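Local coordinates for protein putative Nitroreductase (Anabaena variabilis ATCC 29413, PDB 3EO7) that binds flavin mononucleotide and, as a member of the nitroreductase family, probably catalyses flavin-dependent oxidation and reduction, at residues D204-V218 with G230-D242. Numbering follows the deposited sequence.
Sequences DYRPHLIGGFIDEAV and GAIAVLPLADLLD
F213 turns one face of its ring to V234, whose CG2 lies 4.2 Å from the F213 ring centroid in a CH-pi contact. With chi1 at 54°, CG stands between the backbone N and the carbonyl carbon, and the ring's far edge meets the backbone at A231 and I232, where a classic beta bulge at I232 and A233 begins, F213 CZ coming 3.4 Å from A231 O. Were this ring cut back to an alanine, V234 CG2 would probably lose its aromatic cover and a gap open beside the bulge. Small A231 lets helix 215-222 come close: V218 CG1 packs 3.5 Å from A231 CB, a tight fit. Beside them a water donates to both D215 OD2 and A231 O, while the D215 carboxylate also pairs with R451 and R454.

Short strand 205-207 forms the edge of the antiparallel sheet in this nitroreductase-family domain, lying against strand 229-239, and helix 181-202 packs on Y205, P207 and L235. R206 and A238 exchange backbone hydrogen bonds. P236 has no N-H to give, but P236 O accepts from H208 N at 2.9 Å, and its ring crosses I210 at about a right angle, P236 CD 3.6 Å from I210 CD1. L209 and L235 point the same way, their branched apolar ends meeting through L209 CD1 and L235 CD2. Y205 lays CD1 3.8 Å from L237 CB, its hydroxyl bonding W70. R206, extended, carries its guanidinium to D369 and D373, placing NH1 over the H208 ring face.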
loop_
_atom_site.group_PDB
_atom_site.type_symbol
_atom_site.label_atom_id
_atom_site.label_comp_id
_atom_site.label_asym_id
_atom_site.label_seq_id
_atom_site.Cartn_x
_atom_site.Cartn_y
_atom_site.Cartn_z
ATOM N N ASP A 204 9.051 13.467 -12.337
ATOM C CA ASP A 204 9.716 12.833 -13.484
ATOM C C ASP A 204 10.629 11.663 -13.132
ATOM O O ASP A 204 11.705 11.495 -13.707
ATOM C CB ASP A 204 10.443 13.874 -14.340
ATOM C CG ASP A 204 9.511 14.873 -14.931
ATOM O OD1 ASP A 204 8.522 14.471 -15.563
ATOM O OD2 ASP A 204 9.786 16.063 -14.766
ATOM N N TYR A 205 10.178 10.889 -12.160
ATOM C CA TYR A 205 10.835 9.649 -11.733
ATOM C C TYR A 205 9.858 8.507 -11.964
ATOM O O TYR A 205 8.636 8.725 -12.080
ATOM C CB TYR A 205 11.198 9.685 -10.248
ATOM C CG TYR A 205 12.567 10.239 -9.969
ATOM C CD1 TYR A 205 13.678 9.428 -10.127
ATOM C CD2 TYR A 205 12.762 11.544 -9.578
ATOM C CE1 TYR A 205 14.942 9.886 -9.896
ATOM C CE2 TYR A 205 14.057 12.019 -9.330
ATOM C CZ TYR A 205 15.130 11.170 -9.494
ATOM O OH TYR A 205 16.433 11.562 -9.281
ATOM N N ARG A 206 10.411 7.305 -12.081
ATOM C CA ARG A 206 9.610 6.077 -12.112
ATOM C C ARG A 206 10.263 5.081 -11.149
ATOM O O ARG A 206 11.442 4.725 -11.300
ATOM C CB ARG A 206 9.498 5.436 -13.483
ATOM C CG ARG A 206 8.559 4.207 -13.427
ATOM C CD ARG A 206 8.592 3.405 -14.677
ATOM N NE ARG A 206 7.460 2.481 -14.711
ATOM C CZ ARG A 206 7.423 1.275 -14.158
ATOM N NH1 ARG A 206 8.455 0.773 -13.483
ATOM N NH2 ARG A 206 6.318 0.562 -14.286
ATOM N N PRO A 207 9.504 4.616 -10.161
ATOM C CA PRO A 207 10.062 3.594 -9.280
ATOM C C PRO A 207 9.897 2.231 -9.957
ATOM O O PRO A 207 8.944 2.034 -10.707
ATOM C CB PRO A 207 9.156 3.669 -8.033
ATOM C CG PRO A 207 7.864 4.239 -8.518
ATOM C CD PRO A 207 8.127 4.990 -9.799
ATOM N N HIS A 208 10.859 1.353 -9.731
ATOM C CA HIS A 208 10.829 -0.018 -10.184
ATOM C C HIS A 208 10.717 -0.869 -8.943
ATOM O O HIS A 208 11.618 -0.882 -8.094
ATOM C CB HIS A 208 12.065 -0.328 -10.976
ATOM C CG HIS A 208 12.056 0.319 -12.321
ATOM N ND1 HIS A 208 11.774 -0.381 -13.476
ATOM C CD2 HIS A 208 12.240 1.613 -12.688
ATOM C CE1 HIS A 208 11.795 0.458 -14.501
ATOM N NE2 HIS A 208 12.081 1.675 -14.053
ATOM N N LEU A 209 9.572 -1.527 -8.818
ATOM C CA LEU A 209 9.258 -2.278 -7.627
ATOM C C LEU A 209 9.983 -3.617 -7.612
ATOM O O LEU A 209 9.917 -4.375 -8.596
ATOM C CB LEU A 209 7.769 -2.522 -7.581
ATOM C CG LEU A 209 7.212 -3.194 -6.346
ATOM C CD1 LEU A 209 7.509 -2.350 -5.076
ATOM C CD2 LEU A 209 5.632 -3.405 -6.551
ATOM N N ILE A 210 10.692 -3.866 -6.512
ATOM C CA ILE A 210 11.425 -5.108 -6.297
ATOM C C ILE A 210 10.970 -5.747 -4.966
ATOM O O ILE A 210 11.378 -5.344 -3.875
ATOM C CB ILE A 210 12.983 -4.934 -6.292
ATOM C CG1 ILE A 210 13.473 -4.238 -7.569
ATOM C CG2 ILE A 210 13.701 -6.287 -6.085
ATOM C CD1 ILE A 210 14.995 -4.003 -7.631
ATOM N N GLY A 211 10.105 -6.744 -5.076
ATOM C CA GLY A 211 9.663 -7.500 -3.927
ATOM C C GLY A 211 10.477 -8.746 -3.661
ATOM O O GLY A 211 10.380 -9.299 -2.563
ATOM N N GLY A 212 11.178 -9.215 -4.684
ATOM C CA GLY A 212 12.040 -10.382 -4.659
ATOM C C GLY A 212 13.484 -10.040 -4.352
ATOM O O GLY A 212 14.239 -9.566 -5.203
ATOM N N PHE A 213 13.860 -10.235 -3.092
ATOM C CA PHE A 213 15.217 -9.931 -2.641
ATOM C C PHE A 213 15.538 -10.816 -1.434
ATOM O O PHE A 213 14.635 -11.341 -0.801
ATOM C CB PHE A 213 15.361 -8.432 -2.287
ATOM C CG PHE A 213 14.338 -7.940 -1.294
ATOM C CD1 PHE A 213 14.479 -8.211 0.061
ATOM C CD2 PHE A 213 13.242 -7.222 -1.709
ATOM C CE1 PHE A 213 13.525 -7.769 0.968
ATOM C CE2 PHE A 213 12.273 -6.772 -0.818
ATOM C CZ PHE A 213 12.417 -7.040 0.532
ATOM N N ILE A 214 16.825 -10.921 -1.123
ATOM C CA ILE A 214 17.344 -11.697 -0.004
ATOM C C ILE A 214 17.195 -10.832 1.245
ATOM O O ILE A 214 17.969 -9.897 1.479
ATOM C CB ILE A 214 18.818 -12.154 -0.227
ATOM C CG1 ILE A 214 18.924 -12.956 -1.544
ATOM C CG2 ILE A 214 19.308 -12.964 0.965
ATOM C CD1 ILE A 214 20.376 -13.233 -1.999
ATOM N N ASP A 215 16.148 -11.120 2.013
ATOM C CA ASP A 215 15.836 -10.303 3.205
ATOM C C ASP A 215 17.031 -10.098 4.106
ATOM O O ASP A 215 17.306 -8.979 4.515
ATOM C CB ASP A 215 14.669 -10.876 4.007
ATOM C CG ASP A 215 13.402 -11.014 3.177
ATOM O OD1 ASP A 215 13.364 -11.904 2.286
ATOM O OD2 ASP A 215 12.455 -10.252 3.440
ATOM N N GLU A 216 17.725 -11.189 4.414
ATOM C CA GLU A 216 18.889 -11.136 5.294
ATOM C C GLU A 216 19.903 -10.083 4.809
ATOM O O GLU A 216 20.478 -9.328 5.603
ATOM C CB GLU A 216 19.549 -12.518 5.362
ATOM C CG GLU A 216 20.738 -12.586 6.308
ATOM C CD GLU A 216 21.410 -13.942 6.353
ATOM O OE1 GLU A 216 21.096 -14.845 5.545
ATOM O OE2 GLU A 216 22.307 -14.090 7.208
ATOM N N ALA A 217 20.156 -10.085 3.501
ATOM C CA ALA A 217 21.130 -9.202 2.867
ATOM C C ALA A 217 20.714 -7.769 2.866
ATOM O O ALA A 217 21.537 -6.873 3.105
ATOM C CB ALA A 217 21.419 -9.671 1.423
ATOM N N VAL A 218 19.442 -7.519 2.569
ATOM C CA VAL A 218 18.952 -6.148 2.544
ATOM C C VAL A 218 18.946 -5.592 3.961
ATOM O O VAL A 218 19.371 -4.456 4.190
ATOM C CB VAL A 218 17.580 -6.047 1.896
ATOM C CG1 VAL A 218 17.060 -4.610 1.980
ATOM C CG2 VAL A 218 17.619 -6.545 0.422
ATOM N N GLY A 230 12.199 -4.876 9.196
ATOM C CA GLY A 230 12.601 -5.623 8.008
ATOM C C GLY A 230 12.127 -4.993 6.720
ATOM O O GLY A 230 11.008 -4.499 6.623
ATOM N N ALA A 231 13.012 -4.996 5.738
ATOM C CA ALA A 231 12.712 -4.507 4.406
ATOM C C ALA A 231 11.588 -5.325 3.756
ATOM O O ALA A 231 11.599 -6.556 3.811
ATOM C CB ALA A 231 13.974 -4.606 3.541
ATOM N N ILE A 232 10.605 -4.637 3.167
ATOM C CA ILE A 232 9.563 -5.344 2.425
ATOM C C ILE A 232 9.405 -4.889 0.964
ATOM O O ILE A 232 8.699 -5.531 0.194
ATOM C CB ILE A 232 8.217 -5.454 3.189
ATOM C CG1 ILE A 232 7.724 -4.080 3.616
ATOM C CG2 ILE A 232 8.386 -6.426 4.391
ATOM C CD1 ILE A 232 6.345 -4.086 4.327
ATOM N N ALA A 233 10.062 -3.796 0.589
ATOM C CA ALA A 233 10.080 -3.353 -0.789
ATOM C C ALA A 233 11.358 -2.551 -1.066
ATOM O O ALA A 233 11.744 -1.699 -0.271
ATOM C CB ALA A 233 8.828 -2.497 -1.153
ATOM N N VAL A 234 11.987 -2.861 -2.197
ATOM C CA VAL A 234 13.165 -2.175 -2.731
ATOM C C VAL A 234 12.694 -1.506 -4.035
ATOM O O VAL A 234 12.085 -2.153 -4.875
ATOM C CB VAL A 234 14.367 -3.111 -2.943
ATOM C CG1 VAL A 234 15.531 -2.370 -3.642
ATOM C CG2 VAL A 234 14.839 -3.720 -1.571
ATOM N N LEU A 235 12.978 -0.222 -4.170
ATOM C CA LEU A 235 12.518 0.555 -5.324
ATOM C C LEU A 235 13.578 1.476 -5.917
ATOM O O LEU A 235 13.689 2.631 -5.529
ATOM C CB LEU A 235 11.246 1.377 -4.976
ATOM C CG LEU A 235 10.038 0.655 -4.376
ATOM C CD1 LEU A 235 10.011 0.758 -2.872
ATOM C CD2 LEU A 235 8.736 1.235 -4.941
ATOM N N PRO A 236 14.359 0.965 -6.865
ATOM C CA PRO A 236 15.194 1.892 -7.608
ATOM C C PRO A 236 14.347 3.001 -8.214
ATOM O O PRO A 236 13.220 2.753 -8.684
ATOM C CB PRO A 236 15.798 1.028 -8.737
ATOM C CG PRO A 236 15.694 -0.337 -8.261
ATOM C CD PRO A 236 14.544 -0.424 -7.316
ATOM N N LEU A 237 14.886 4.218 -8.182
ATOM C CA LEU A 237 14.221 5.383 -8.717
ATOM C C LEU A 237 14.869 5.797 -10.032
ATOM O O LEU A 237 15.995 6.304 -10.036
ATOM C CB LEU A 237 14.290 6.531 -7.722
ATOM C CG LEU A 237 13.556 6.317 -6.405
ATOM C CD1 LEU A 237 13.719 7.588 -5.542
ATOM C CD2 LEU A 237 12.090 5.949 -6.600
ATOM N N ALA A 238 14.147 5.586 -11.133
ATOM C CA ALA A 238 14.640 5.920 -12.475
ATOM C C ALA A 238 14.284 7.347 -12.826
ATOM O O ALA A 238 13.094 7.695 -12.812
ATOM C CB ALA A 238 14.017 4.980 -13.508
ATOM N N ASP A 239 15.296 8.121 -13.200
ATOM C CA ASP A 239 15.135 9.509 -13.567
ATOM C C ASP A 239 14.703 9.581 -15.032
ATOM O O ASP A 239 15.511 9.376 -15.938
ATOM C CB ASP A 239 16.455 10.226 -13.377
ATOM C CG ASP A 239 16.363 11.706 -13.661
ATOM O OD1 ASP A 239 15.350 12.163 -14.226
ATOM O OD2 ASP A 239 17.346 12.406 -13.338
ATOM N N LEU A 240 13.431 9.855 -15.252
ATOM C CA LEU A 240 12.891 9.886 -16.595
ATOM C C LEU A 240 13.429 11.039 -17.460
ATOM O O LEU A 240 13.240 11.052 -18.683
ATOM C CB LEU A 240 11.355 9.870 -16.556
ATOM C CG LEU A 240 10.698 8.655 -15.904
ATOM C CD1 LEU A 240 9.198 8.848 -15.923
ATOM C CD2 LEU A 240 11.105 7.305 -16.565
ATOM N N LEU A 241 14.129 11.983 -16.852
ATOM C CA LEU A 241 14.767 13.047 -17.624
ATOM C C LEU A 241 16.093 12.549 -18.222
ATOM O O LEU A 241 16.696 13.222 -19.048
ATOM C CB LEU A 241 14.976 14.277 -16.764
ATOM C CG LEU A 241 13.672 14.823 -16.170
ATOM C CD1 LEU A 241 14.016 16.083 -15.403
ATOM C CD2 LEU A 241 12.621 15.058 -17.235
ATOM N N ASP A 242 16.538 11.364 -17.801
ATOM C CA ASP A 242 17.726 10.706 -18.364
ATOM C C ASP A 242 17.194 9.615 -19.300
ATOM O O ASP A 242 16.588 8.649 -18.847
ATOM C CB ASP A 242 18.578 10.130 -17.235
ATOM C CG ASP A 242 19.825 9.374 -17.700
ATOM O OD1 ASP A 242 20.026 9.162 -18.908
ATOM O OD2 ASP A 242 20.621 8.994 -16.801
HETATM O O HOH W 1 8.958 -8.306 0.367
HETATM O O HOH W 2 12.766 -8.413 5.557
#